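Local coordinates for protein peptide methionine sulfoxide reductase msrA/msrB (Neisseria meningitidis, PDB 2FY6) that adopts a thioredoxin fold and probably supplies reducing equivalents to the methionine sulfoxide reductase domains of PilB, at residues Leu8-Asn13 with Pro89-Asn94; Ser40-Thr45 with Leu83-Leu88. All coordinates share one frame; numbering follows the deposited sequence.

Contact 1 (Leu8-Asn13 with Pro89-Asn94); sequences LKTADN and PVVTDN
Leu8 to Ala11 run roughly antiparallel against Val90 to Asp93 as a short, irregular strand pairing at one margin of the central sheet, with 9-10 as its outermost strand. It is a worked example of how a sheet edge is finished with few direct bonds. One is nearly straight: Thr92 N donates to Lys9 O in the carbonyl plane, 3.1 Å away with 169° at the hydrogen. The return bond is replaced by water 1, which accepts from Lys9 N at 2.9 Å and donates to Thr92 O at 2.7 Å. Farther along, Ala11 N donates a short hydrogen bond, 2.6 Å, to Val90 O, approaching almost head-on to the carbonyl (C=O...N 177°). Between these bonds the backbones are pressed close, Thr10 CA lying 3.9 Å from Val91 CA, and their side chains diverge.

Side chains add contacts beside the backbone bonds. Leu8 crosses Val91 at about a right angle, its CB 3.6 Å from Val91 CG1, while its CD1 reaches the CB of Asp93, whose carboxylate is held by Ile98 N. With OG1 lodged between its backbone N and carbonyl carbon (chi1 61°), Thr92 turns CG2 to Ala11, 3.8 Å from Ala11 CA, and shares water 2 with Thr10 O through OG1.

The pairing runs straight into a type I turn, Thr10 to Asn13, closed by Asn13 N to Thr10 O. Thr10 OG1 donates to Asp12 OD1 from the anti side, well out of the carboxylate plane, and takes the N-H of Arg14, while Lys9 NZ bonds Asn13 OD1. Strand 9-10 thus finishes the sheet by adding antiparallel to strand 90-92, which, parallel to 58-63 and preceded by helix 75-80, forms an insert like that of TlpA- and CcmG-type thioredoxin-fold proteins.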
# COMPACT_ATOMS: atom_id res chain seq x y z
N LEU A 8 -5.29 -1.39 -11.93
CA LEU A 8 -4.00 -0.72 -11.87
C LEU A 8 -2.83 -1.67 -12.06
O LEU A 8 -2.98 -2.89 -11.99
CB LEU A 8 -3.85 -0.00 -10.53
CG LEU A 8 -4.89 1.07 -10.22
CD1 LEU A 8 -4.70 1.57 -8.79
CD2 LEU A 8 -4.76 2.23 -11.21
N LYS A 9 -1.65 -1.10 -12.30
CA LYS A 9 -0.44 -1.87 -12.48
C LYS A 9 0.59 -1.37 -11.48
O LYS A 9 0.45 -0.28 -10.93
CB LYS A 9 0.10 -1.73 -13.90
CG LYS A 9 -0.68 -2.48 -14.97
CD LYS A 9 -0.09 -2.27 -16.36
CE LYS A 9 -0.17 -0.81 -16.78
NZ LYS A 9 0.40 -0.57 -18.13
N THR A 10 1.62 -2.17 -11.25
CA THR A 10 2.69 -1.81 -10.34
C THR A 10 3.67 -0.88 -11.05
O THR A 10 3.63 -0.73 -12.27
CB THR A 10 3.44 -3.06 -9.85
OG1 THR A 10 3.94 -3.78 -10.98
CG2 THR A 10 2.51 -3.97 -9.06
N ALA A 11 4.56 -0.27 -10.27
CA ALA A 11 5.56 0.63 -10.83
C ALA A 11 6.35 -0.04 -11.95
O ALA A 11 6.82 0.63 -12.87
CB ALA A 11 6.50 1.12 -9.73
N ASP A 12 6.50 -1.36 -11.87
CA ASP A 12 7.24 -2.10 -12.89
C ASP A 12 6.34 -2.75 -13.94
O ASP A 12 6.67 -3.78 -14.52
CB ASP A 12 8.16 -3.14 -12.24
CG ASP A 12 7.42 -4.37 -11.76
OD1 ASP A 12 6.40 -4.22 -11.05
OD2 ASP A 12 7.87 -5.49 -12.09
N ASN A 13 5.18 -2.13 -14.16
CA ASN A 13 4.21 -2.55 -15.18
C ASN A 13 3.53 -3.92 -15.08
O ASN A 13 3.17 -4.50 -16.11
CB ASN A 13 4.87 -2.41 -16.55
CG ASN A 13 3.86 -2.27 -17.67
OD1 ASN A 13 3.10 -1.30 -17.72
ND2 ASN A 13 3.84 -3.24 -18.57
N PRO A 89 5.44 -4.75 -3.30
CA PRO A 89 4.47 -4.40 -4.34
C PRO A 89 4.23 -2.90 -4.32
O PRO A 89 3.86 -2.34 -3.29
CB PRO A 89 3.22 -5.19 -3.94
CG PRO A 89 3.76 -6.32 -3.09
CD PRO A 89 4.83 -5.63 -2.29
N VAL A 90 4.44 -2.24 -5.45
CA VAL A 90 4.22 -0.81 -5.53
C VAL A 90 3.24 -0.51 -6.66
O VAL A 90 3.63 -0.41 -7.83
CB VAL A 90 5.54 -0.04 -5.80
CG1 VAL A 90 5.26 1.44 -5.96
CG2 VAL A 90 6.51 -0.26 -4.65
N VAL A 91 1.97 -0.39 -6.30
CA VAL A 91 0.92 -0.10 -7.26
C VAL A 91 0.90 1.41 -7.47
O VAL A 91 0.97 2.17 -6.50
CB VAL A 91 -0.46 -0.56 -6.72
CG1 VAL A 91 -1.55 -0.25 -7.73
CG2 VAL A 91 -0.42 -2.05 -6.42
N THR A 92 0.84 1.86 -8.72
CA THR A 92 0.79 3.29 -8.99
C THR A 92 -0.63 3.67 -9.38
O THR A 92 -1.22 3.07 -10.29
CB THR A 92 1.75 3.71 -10.12
OG1 THR A 92 1.40 3.04 -11.34
CG2 THR A 92 3.19 3.36 -9.75
N ASP A 93 -1.18 4.66 -8.69
CA ASP A 93 -2.54 5.13 -8.92
C ASP A 93 -2.49 6.59 -9.35
O ASP A 93 -2.63 7.50 -8.54
CB ASP A 93 -3.33 4.97 -7.62
CG ASP A 93 -4.80 5.33 -7.77
OD1 ASP A 93 -5.22 5.70 -8.88
OD2 ASP A 93 -5.53 5.22 -6.77
N ASN A 94 -2.28 6.79 -10.65
CA ASN A 94 -2.19 8.12 -11.22
C ASN A 94 -3.40 8.97 -10.86
O ASN A 94 -4.52 8.65 -11.25
CB ASN A 94 -2.03 8.02 -12.74
CG ASN A 94 -1.75 9.35 -13.40
OD1 ASN A 94 -1.17 10.25 -12.79
ND2 ASN A 94 -2.14 9.48 -14.66
O HOH W 1 -1.39 1.72 -12.64
O HOH W 2 3.03 1.95 -13.26

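Contact 2 (Ser40-Thr45 with Leu83-Leu88); sequences SELGQT and LNYPKL. With SO4 (sulfate ion), chain D.
Leu42, in the first turn of the helix that follows the probable thioredoxin-type CxxC, Cys35 to Cys38, is a knob set among Leu83, Tyr85 and Leu88 of the loop before strand 90-92. The principle illustrated is apolar fit by shape, since the two segments share no direct hydrogen bond. Each part of the knob has its own neighbour. Leu42 CB sits over one face of the Tyr85 ring, a CH-pi contact 3.8 Å from the centroid. The methyl branches part: CD1 meets Leu83 CD2 at 3.7 Å, and CD2 meets Leu88 CD2 at the same distance. Beside the knob, Gly43 offers bare backbone, and the ring comes against it obliquely, Tyr85 CE1 lying 3.4 Å from Gly43 N.

On the far side of the helix Gln44 NE2 gives a nearly straight bond to sulfate O4 (2.9 Å), an ion probably from the crystallisation liquor. Deeper in, Leu88 fills the groove between Leu42 and Thr45. Thr45 chi1 of -54° swings CG2 away from the backbone N, to touch Leu88 CD1 at 3.5 Å, and turns OG1 back along the helix, where it bonds Lys29 NZ and donates to Glu41 O at 2.9 Å, from above the carbonyl plane.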
# COMPACT_ATOMS: atom_id res chain seq x y z
N SER A 40 12.28 5.83 4.70
CA SER A 40 12.95 5.08 5.76
C SER A 40 12.25 3.78 6.13
O SER A 40 12.79 2.99 6.92
CB SER A 40 13.08 5.94 7.02
OG SER A 40 11.84 6.03 7.72
N GLU A 41 11.06 3.54 5.58
CA GLU A 41 10.31 2.33 5.89
C GLU A 41 10.14 1.37 4.72
O GLU A 41 9.56 0.30 4.87
CB GLU A 41 8.92 2.69 6.42
CG GLU A 41 8.91 3.26 7.83
CD GLU A 41 7.53 3.76 8.25
OE1 GLU A 41 6.56 3.48 7.53
OE2 GLU A 41 7.43 4.43 9.30
N LEU A 42 10.65 1.75 3.55
CA LEU A 42 10.51 0.88 2.38
C LEU A 42 11.09 -0.51 2.62
O LEU A 42 10.47 -1.51 2.27
CB LEU A 42 11.16 1.54 1.16
CG LEU A 42 10.41 2.76 0.62
CD1 LEU A 42 11.24 3.44 -0.45
CD2 LEU A 42 9.05 2.33 0.05
N GLY A 43 12.28 -0.58 3.22
CA GLY A 43 12.89 -1.87 3.49
C GLY A 43 12.09 -2.69 4.49
O GLY A 43 11.94 -3.90 4.35
N GLN A 44 11.58 -2.02 5.51
CA GLN A 44 10.78 -2.69 6.52
C GLN A 44 9.49 -3.25 5.92
O GLN A 44 9.09 -4.38 6.21
CB GLN A 44 10.44 -1.70 7.63
CG GLN A 44 9.42 -2.21 8.63
CD GLN A 44 9.06 -1.14 9.63
OE1 GLN A 44 8.43 -0.14 9.29
NE2 GLN A 44 9.46 -1.35 10.89
N THR A 45 8.83 -2.45 5.09
CA THR A 45 7.58 -2.87 4.48
C THR A 45 7.81 -4.05 3.53
O THR A 45 6.97 -4.93 3.42
CB THR A 45 6.93 -1.71 3.73
OG1 THR A 45 6.77 -0.60 4.62
CG2 THR A 45 5.55 -2.12 3.19
N LEU A 83 15.60 2.67 -7.04
CA LEU A 83 15.68 2.02 -5.73
C LEU A 83 15.60 0.51 -5.92
O LEU A 83 15.35 0.03 -7.03
CB LEU A 83 14.55 2.51 -4.82
CG LEU A 83 14.67 3.91 -4.20
CD1 LEU A 83 14.75 4.98 -5.28
CD2 LEU A 83 13.47 4.15 -3.30
N ASN A 84 15.80 -0.25 -4.85
CA ASN A 84 15.77 -1.71 -4.95
C ASN A 84 15.00 -2.42 -3.84
O ASN A 84 15.55 -2.75 -2.79
CB ASN A 84 17.21 -2.24 -5.00
CG ASN A 84 17.28 -3.75 -5.19
OD1 ASN A 84 16.70 -4.29 -6.13
ND2 ASN A 84 17.99 -4.43 -4.30
N TYR A 85 13.72 -2.67 -4.09
CA TYR A 85 12.84 -3.36 -3.15
C TYR A 85 11.99 -4.27 -4.03
O TYR A 85 10.77 -4.12 -4.12
CB TYR A 85 11.99 -2.34 -2.39
CG TYR A 85 12.81 -1.40 -1.55
CD1 TYR A 85 13.36 -1.82 -0.33
CD2 TYR A 85 13.11 -0.11 -1.99
CE1 TYR A 85 14.19 -0.97 0.41
CE2 TYR A 85 13.93 0.73 -1.26
CZ TYR A 85 14.47 0.30 -0.06
OH TYR A 85 15.31 1.14 0.64
N PRO A 86 12.65 -5.23 -4.69
CA PRO A 86 12.04 -6.20 -5.60
C PRO A 86 10.83 -6.97 -5.09
O PRO A 86 9.95 -7.32 -5.87
CB PRO A 86 13.21 -7.12 -5.96
CG PRO A 86 14.05 -7.08 -4.75
CD PRO A 86 14.03 -5.62 -4.38
N LYS A 87 10.76 -7.21 -3.79
CA LYS A 87 9.63 -7.94 -3.23
C LYS A 87 8.54 -7.04 -2.64
O LYS A 87 7.60 -7.53 -2.01
CB LYS A 87 10.12 -8.93 -2.17
CG LYS A 87 10.83 -10.14 -2.76
CD LYS A 87 9.88 -10.95 -3.63
CE LYS A 87 10.56 -12.18 -4.23
NZ LYS A 87 9.60 -12.97 -5.05
N LEU A 88 8.67 -5.74 -2.86
CA LEU A 88 7.69 -4.79 -2.35
C LEU A 88 6.73 -4.41 -3.46
O LEU A 88 7.13 -3.83 -4.47
CB LEU A 88 8.39 -3.53 -1.82
CG LEU A 88 7.45 -2.43 -1.32
CD1 LEU A 88 6.74 -2.89 -0.05
CD2 LEU A 88 8.24 -1.15 -1.07
S SO4 D . 10.60 -4.69 12.12
O1 SO4 D . 10.27 -4.01 13.44
O2 SO4 D . 11.78 -5.62 12.38
O3 SO4 D . 9.50 -5.50 11.77
O4 SO4 D . 11.12 -3.65 11.30

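How the contacts relate
From the N terminus, the chain first lays down 8-13, whose partner, 89-94, is reached only after 75 further residues, so contact 1 closes the wider loop. Within that loop lie strand 26-31, the probable CxxC, and then 40-45, which opens contact 2. Strand 58-63 and helix 75-80 follow before 83-88 returns to close it. The two contacts therefore nest without crossing. Their later segments are consecutive, 83-88 running straight into 89-94: one continuous piece of chain first packs against helix 42-50 and then turns into the sheet to receive the N-terminal strand. Together the two contacts tie helix, connecting loop and sheet edge.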